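Local atomic coordinates of thermophilic dibenzothiophene desulfurization enzyme C (Paenibacillus sp. A11-2, PDB entry 5XDC), a protein that probably catalyses the flavin-dependent oxidation of dibenzothiophene to its 5-oxide and 5,5-dioxide, using FMNH2 and O2. Residues N97-D102 and E322-N327; S160-A165 and V196-D201. All coordinates share one frame; numbering follows the deposited sequence.

Interaction 1: N97-D102 and E322-N327; sequences NFAYVD and ELWERN. With SO4 (sulfate ion), chain N; SO4 (sulfate ion), chain K.
While Trp324 reaches across to Asp102, two residues further along the NH2 of Arg326 is gripped by two acceptors: it bonds to Glu322 OE2 at 2.6 Å, a salt bridge with an N-H...O angle of 163°, and to O2 of the chain K sulfate at 2.9 Å. Arg326 NH1 reaches O3 of the same sulfate, so two bonds fix the guanidinium edge-on to the ion, which Arg319 and Gln333 also bind. A leucine in place of Arg326 would take away both amino groups and would probably leave Glu322 without this salt-bridge partner and the ion with a weaker hold. O2 of the chain N sulfate accepts a hydrogen bond from Asn327 N at 2.8 Å, and the same ion is bonded to the backbone N of His328. Both ions probably come from the crystallisation liquor.

The meeting of the segments is carried by the Trp324 indole. Its CG lies anti to the backbone N (chi1 178°), which carries the six-membered ring over to helix 85-104. There Asp102 OD2 lies 3.4 Å from Trp324 CZ2, obliquely to the ring, with carboxylate and indole planes 28° apart. Ala99 CB meets Trp324 CZ3 at 4.2 Å, and Phe98 CE2 comes edge to edge against CZ2. Trp70 adds an edge-to-face partner to the indole, and the Tyr114 hydroxyl bonds to Asp102 OD1.

In the acyl-CoA dehydrogenase fold this joins the N-terminal helical domain to the C-terminal one. Since the charged and hydrogen-bonding groups are served on their own sides, cohesion between the segments rests on van der Waals fit around one indole, with the carboxylate probably steadied by Tyr114 rather than by the ring.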
loop_
_atom_site.group_PDB
_atom_site.type_symbol
_atom_site.label_atom_id
_atom_site.label_comp_id
_atom_site.label_asym_id
_atom_site.label_seq_id
_atom_site.Cartn_x
_atom_site.Cartn_y
_atom_site.Cartn_z
ATOM N N ASN B 97 28.337 3.718 -20.171
ATOM C CA ASN B 97 29.257 3.291 -21.217
ATOM C C ASN B 97 30.685 3.692 -20.872
ATOM O O ASN B 97 31.615 2.883 -20.993
ATOM C CB ASN B 97 28.846 3.898 -22.558
ATOM C CG ASN B 97 27.445 3.462 -23.007
ATOM O OD1 ASN B 97 26.990 2.374 -22.672
ATOM N ND2 ASN B 97 26.778 4.313 -23.765
ATOM N N PHE B 98 30.861 4.922 -20.406
ATOM C CA PHE B 98 32.177 5.389 -19.997
ATOM C C PHE B 98 32.740 4.535 -18.872
ATOM O O PHE B 98 33.919 4.172 -18.890
ATOM C CB PHE B 98 32.101 6.845 -19.562
ATOM C CG PHE B 98 33.410 7.359 -19.071
ATOM C CD1 PHE B 98 34.333 7.859 -19.967
ATOM C CD2 PHE B 98 33.751 7.270 -17.734
ATOM C CE1 PHE B 98 35.564 8.303 -19.535
ATOM C CE2 PHE B 98 35.005 7.718 -17.301
ATOM C CZ PHE B 98 35.892 8.229 -18.205
ATOM N N ALA B 99 31.916 4.208 -17.878
ATOM C CA ALA B 99 32.388 3.375 -16.781
ATOM C C ALA B 99 32.905 2.039 -17.281
ATOM O O ALA B 99 33.941 1.556 -16.815
ATOM C CB ALA B 99 31.274 3.169 -15.758
ATOM N N TYR B 100 32.193 1.409 -18.220
ATOM C CA TYR B 100 32.663 0.141 -18.757
ATOM C C TYR B 100 34.030 0.312 -19.406
ATOM O O TYR B 100 34.947 -0.482 -19.174
ATOM C CB TYR B 100 31.654 -0.426 -19.763
ATOM C CG TYR B 100 31.940 -1.863 -20.082
ATOM C CD1 TYR B 100 32.921 -2.218 -21.016
ATOM C CD2 TYR B 100 31.281 -2.886 -19.415
ATOM C CE1 TYR B 100 33.202 -3.540 -21.278
ATOM C CE2 TYR B 100 31.551 -4.206 -19.675
ATOM C CZ TYR B 100 32.528 -4.538 -20.601
ATOM O OH TYR B 100 32.806 -5.852 -20.852
ATOM N N VAL B 101 34.179 1.349 -20.220
ATOM C CA VAL B 101 35.463 1.603 -20.867
ATOM C C VAL B 101 36.550 1.799 -19.821
ATOM O O VAL B 101 37.638 1.216 -19.911
ATOM C CB VAL B 101 35.359 2.817 -21.801
ATOM C CG1 VAL B 101 36.759 3.223 -22.304
ATOM C CG2 VAL B 101 34.436 2.524 -22.978
ATOM N N ASP B 102 36.271 2.626 -18.809
ATOM C CA ASP B 102 37.289 2.927 -17.808
ATOM C C ASP B 102 37.698 1.684 -17.030
ATOM O O ASP B 102 38.864 1.561 -16.632
ATOM C CB ASP B 102 36.799 3.994 -16.846
ATOM C CG ASP B 102 37.939 4.645 -16.092
ATOM O OD1 ASP B 102 38.645 5.460 -16.711
ATOM O OD2 ASP B 102 38.125 4.332 -14.904
ATOM N N GLU B 322 34.092 6.037 -3.640
ATOM C CA GLU B 322 35.177 5.456 -2.846
ATOM C C GLU B 322 35.744 4.214 -3.524
ATOM O O GLU B 322 36.966 4.063 -3.654
ATOM C CB GLU B 322 34.685 5.132 -1.429
ATOM C CG GLU B 322 35.741 4.458 -0.545
ATOM C CD GLU B 322 36.779 5.426 -0.003
ATOM O OE1 GLU B 322 36.777 6.603 -0.427
ATOM O OE2 GLU B 322 37.598 5.006 0.848
ATOM N N LEU B 323 34.875 3.309 -3.974
ATOM C CA LEU B 323 35.367 2.076 -4.574
ATOM C C LEU B 323 35.908 2.300 -5.982
ATOM O O LEU B 323 36.794 1.561 -6.421
ATOM C CB LEU B 323 34.265 1.019 -4.585
ATOM C CG LEU B 323 33.776 0.562 -3.200
ATOM C CD1 LEU B 323 32.772 -0.528 -3.348
ATOM C CD2 LEU B 323 34.931 0.096 -2.306
ATOM N N TRP B 324 35.388 3.303 -6.689
ATOM C CA TRP B 324 35.909 3.685 -8.003
ATOM C C TRP B 324 37.365 4.108 -7.933
ATOM O O TRP B 324 38.110 3.919 -8.902
ATOM C CB TRP B 324 35.069 4.830 -8.538
ATOM C CG TRP B 324 35.415 5.466 -9.862
ATOM C CD1 TRP B 324 36.002 6.684 -10.051
ATOM C CD2 TRP B 324 35.112 4.963 -11.166
ATOM N NE1 TRP B 324 36.091 6.965 -11.391
ATOM C CE2 TRP B 324 35.552 5.921 -12.096
ATOM C CE3 TRP B 324 34.502 3.795 -11.638
ATOM C CZ2 TRP B 324 35.401 5.750 -13.471
ATOM C CZ3 TRP B 324 34.361 3.626 -13.000
ATOM C CH2 TRP B 324 34.808 4.595 -13.899
ATOM N N GLU B 325 37.771 4.714 -6.821
ATOM C CA GLU B 325 39.139 5.183 -6.646
ATOM C C GLU B 325 40.087 4.092 -6.165
ATOM O O GLU B 325 41.302 4.316 -6.166
ATOM C CB GLU B 325 39.159 6.353 -5.658
ATOM C CG GLU B 325 38.479 7.612 -6.163
ATOM C CD GLU B 325 38.370 8.675 -5.087
ATOM O OE1 GLU B 325 38.829 8.418 -3.954
ATOM O OE2 GLU B 325 37.826 9.758 -5.367
ATOM N N ARG B 326 39.582 2.921 -5.782
ATOM C CA ARG B 326 40.438 1.856 -5.274
ATOM C C ARG B 326 41.136 1.138 -6.419
ATOM O O ARG B 326 40.594 1.007 -7.518
ATOM C CB ARG B 326 39.631 0.833 -4.477
ATOM C CG ARG B 326 38.901 1.393 -3.282
ATOM C CD ARG B 326 39.819 1.611 -2.108
ATOM N NE ARG B 326 39.135 2.284 -1.010
ATOM C CZ ARG B 326 38.438 1.663 -0.062
ATOM N NH1 ARG B 326 38.326 0.346 -0.062
ATOM N NH2 ARG B 326 37.855 2.369 0.894
ATOM N N ASN B 327 42.350 0.651 -6.148
ATOM C CA ASN B 327 43.032 -0.182 -7.129
ATOM C C ASN B 327 42.443 -1.577 -7.182
ATOM O O ASN B 327 42.393 -2.184 -8.253
ATOM C CB ASN B 327 44.527 -0.259 -6.811
ATOM C CG ASN B 327 45.201 1.092 -6.879
ATOM O OD1 ASN B 327 44.978 1.862 -7.817
ATOM N ND2 ASN B 327 46.019 1.399 -5.874
HETATM S S SO4 N . 43.637 -0.048 -2.830
HETATM O O1 SO4 N . 43.012 0.052 -1.513
HETATM O O2 SO4 N . 43.421 1.194 -3.573
HETATM O O3 SO4 N . 45.078 -0.258 -2.677
HETATM O O4 SO4 N . 43.062 -1.193 -3.536
HETATM S S SO4 K . 36.491 -0.424 3.163
HETATM O O1 SO4 K . 36.492 -0.385 4.625
HETATM O O2 SO4 K . 36.117 0.894 2.649
HETATM O O3 SO4 K . 37.831 -0.763 2.679
HETATM O O4 SO4 K . 35.562 -1.472 2.744
#

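Interaction 2: S160-A165 and V196-D201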
loop_
_atom_site.group_PDB
_atom_site.type_symbol
_atom_site.label_atom_id
_atom_site.label_comp_id
_atom_site.label_asym_id
_atom_site.label_seq_id
_atom_site.Cartn_x
_atom_site.Cartn_y
_atom_site.Cartn_z
ATOM N N SER B 160 20.442 1.607 -26.541
ATOM C CA SER B 160 20.147 2.951 -26.065
ATOM C C SER B 160 21.179 3.964 -26.541
ATOM O O SER B 160 22.388 3.720 -26.499
ATOM C CB SER B 160 20.083 2.961 -24.537
ATOM O OG SER B 160 19.129 2.021 -24.081
ATOM N N GLY B 161 20.698 5.118 -26.980
ATOM C CA GLY B 161 21.578 6.180 -27.407
ATOM C C GLY B 161 22.402 5.837 -28.624
ATOM O O GLY B 161 23.469 6.423 -28.830
ATOM N N SER B 162 21.916 4.926 -29.464
ATOM C CA SER B 162 22.713 4.463 -30.589
ATOM C C SER B 162 22.713 5.428 -31.765
ATOM O O SER B 162 23.533 5.267 -32.670
ATOM C CB SER B 162 22.222 3.082 -31.055
ATOM O OG SER B 162 20.843 3.086 -31.355
ATOM N N ALA B 163 21.839 6.426 -31.778
ATOM C CA ALA B 163 21.817 7.411 -32.849
ATOM C C ALA B 163 22.669 8.604 -32.454
ATOM O O ALA B 163 22.716 8.981 -31.281
ATOM C CB ALA B 163 20.389 7.883 -33.136
ATOM N N ASP B 164 23.343 9.199 -33.437
ATOM C CA ASP B 164 24.173 10.382 -33.185
ATOM C C ASP B 164 25.261 10.093 -32.145
ATOM O O ASP B 164 25.697 10.985 -31.421
ATOM C CB ASP B 164 23.301 11.560 -32.743
ATOM C CG ASP B 164 24.086 12.858 -32.556
ATOM O OD1 ASP B 164 24.851 13.240 -33.476
ATOM O OD2 ASP B 164 23.927 13.505 -31.491
ATOM N N ALA B 165 25.720 8.850 -32.071
ATOM C CA ALA B 165 26.749 8.447 -31.117
ATOM C C ALA B 165 28.124 8.545 -31.761
ATOM O O ALA B 165 28.346 8.002 -32.848
ATOM C CB ALA B 165 26.514 7.013 -30.646
ATOM N N VAL B 196 27.955 -1.006 -40.005
ATOM C CA VAL B 196 27.093 -0.631 -38.886
ATOM C C VAL B 196 25.884 0.117 -39.431
ATOM O O VAL B 196 26.026 1.137 -40.115
ATOM C CB VAL B 196 27.846 0.227 -37.861
ATOM C CG1 VAL B 196 26.878 0.723 -36.764
ATOM C CG2 VAL B 196 28.988 -0.574 -37.234
ATOM N N GLN B 197 24.686 -0.369 -39.106
ATOM C CA GLN B 197 23.457 0.317 -39.498
ATOM C C GLN B 197 22.621 0.548 -38.249
ATOM O O GLN B 197 22.153 -0.412 -37.630
ATOM C CB GLN B 197 22.671 -0.484 -40.540
ATOM C CG GLN B 197 21.355 0.167 -40.957
ATOM C CD GLN B 197 21.547 1.515 -41.622
ATOM O OE1 GLN B 197 22.256 1.632 -42.628
ATOM N NE2 GLN B 197 20.909 2.545 -41.067
ATOM N N VAL B 198 22.471 1.813 -37.874
ATOM C CA VAL B 198 21.580 2.208 -36.786
ATOM C C VAL B 198 20.177 2.276 -37.367
ATOM O O VAL B 198 19.928 3.046 -38.295
ATOM C CB VAL B 198 22.001 3.555 -36.189
ATOM C CG1 VAL B 198 21.040 3.980 -35.084
ATOM C CG2 VAL B 198 23.429 3.468 -35.671
ATOM N N ASN B 199 19.256 1.472 -36.832
ATOM C CA ASN B 199 18.004 1.254 -37.554
ATOM C C ASN B 199 16.901 2.266 -37.254
ATOM O O ASN B 199 15.958 2.362 -38.046
ATOM C CB ASN B 199 17.486 -0.154 -37.281
ATOM C CG ASN B 199 18.358 -1.210 -37.915
ATOM O OD1 ASN B 199 18.783 -1.065 -39.064
ATOM N ND2 ASN B 199 18.662 -2.255 -37.165
ATOM N N GLY B 200 16.975 3.018 -36.159
ATOM C CA GLY B 200 15.951 4.022 -35.907
ATOM C C GLY B 200 14.558 3.484 -35.624
ATOM O O GLY B 200 13.584 4.229 -35.745
ATOM N N ASP B 201 14.446 2.228 -35.199
ATOM C CA ASP B 201 13.159 1.552 -34.994
ATOM C C ASP B 201 12.744 1.617 -33.523
ATOM O O ASP B 201 12.663 0.604 -32.822
ATOM C CB ASP B 201 13.265 0.105 -35.462
ATOM C CG ASP B 201 14.466 -0.618 -34.852
ATOM O OD1 ASP B 201 15.498 0.041 -34.611
ATOM O OD2 ASP B 201 14.404 -1.834 -34.604
HETATM O O HOH W 1 18.335 2.217 -33.591
#
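Val198 presses both its methyl groups onto the backbone of Ser162: CG2 stands 3.5 Å from Ser162 O, and CG1 lies 3.7 Å from that same oxygen. Placing CG1 anti to the backbone N (chi1 178°) and CG2 anti to the carbonyl carbon sends the fork of the valine forward, so that one carbonyl oxygen is straddled by two methyls. Val198 CG1 also touches Ser162 OG at 3.8 Å and lies against Ala163, whose CA is 4.2 Å from it. The buried hydroxyl of Ser162 hydrogen-bonds with the carbonyl oxygens of Cys159, in its own loop, and Asp211, in the connection that leads on to strand 215-217.

The valine sits on strand 196-198, an outer strand of the small antiparallel sheet whose central strand is 215-217; the loop it covers leads from strand 155-156, at the other margin of that sheet, to strand 167-174. All belong to the acyl-CoA dehydrogenase middle domain. Two residues before Ser162, Ser160 lines the indole pocket and is also an FMN-binding residue, while the side chain of Ser162 lies about 10 Å from the bound indole.

Away from the valine the contact thins out. A water bridges the segments, accepting from Gly200 N at 3.0 Å but giving Ser162 OG only a weak bond of 3.5 Å. On the exposed side of the strand, Gln197 curls over its own chain, its NE2 donating to Val198 O at 3.0 Å from above the carbonyl plane, 54° out of it.

Following the chain from the N terminus, helix 85-104 comes first, and its 97-102 portion waits 219 residues for its partner, 322-327 at the end of helix 293-324. Interaction 1 thus closes a long loop that takes in the whole middle domain and ties the N-terminal helices to the C-terminal ones. Nested inside that loop, interaction 2 closes a far shorter one of 30 residues, rich in strand and devoid of helix, entirely within the middle domain. The two centres lie 26 Å apart, although their nearest atoms come within about 5 Å. Asn126, an FMN-binding residue, mediates between them: it hydrogen-bonds to Asn97 on one side and to the Ser160 backbone on the other.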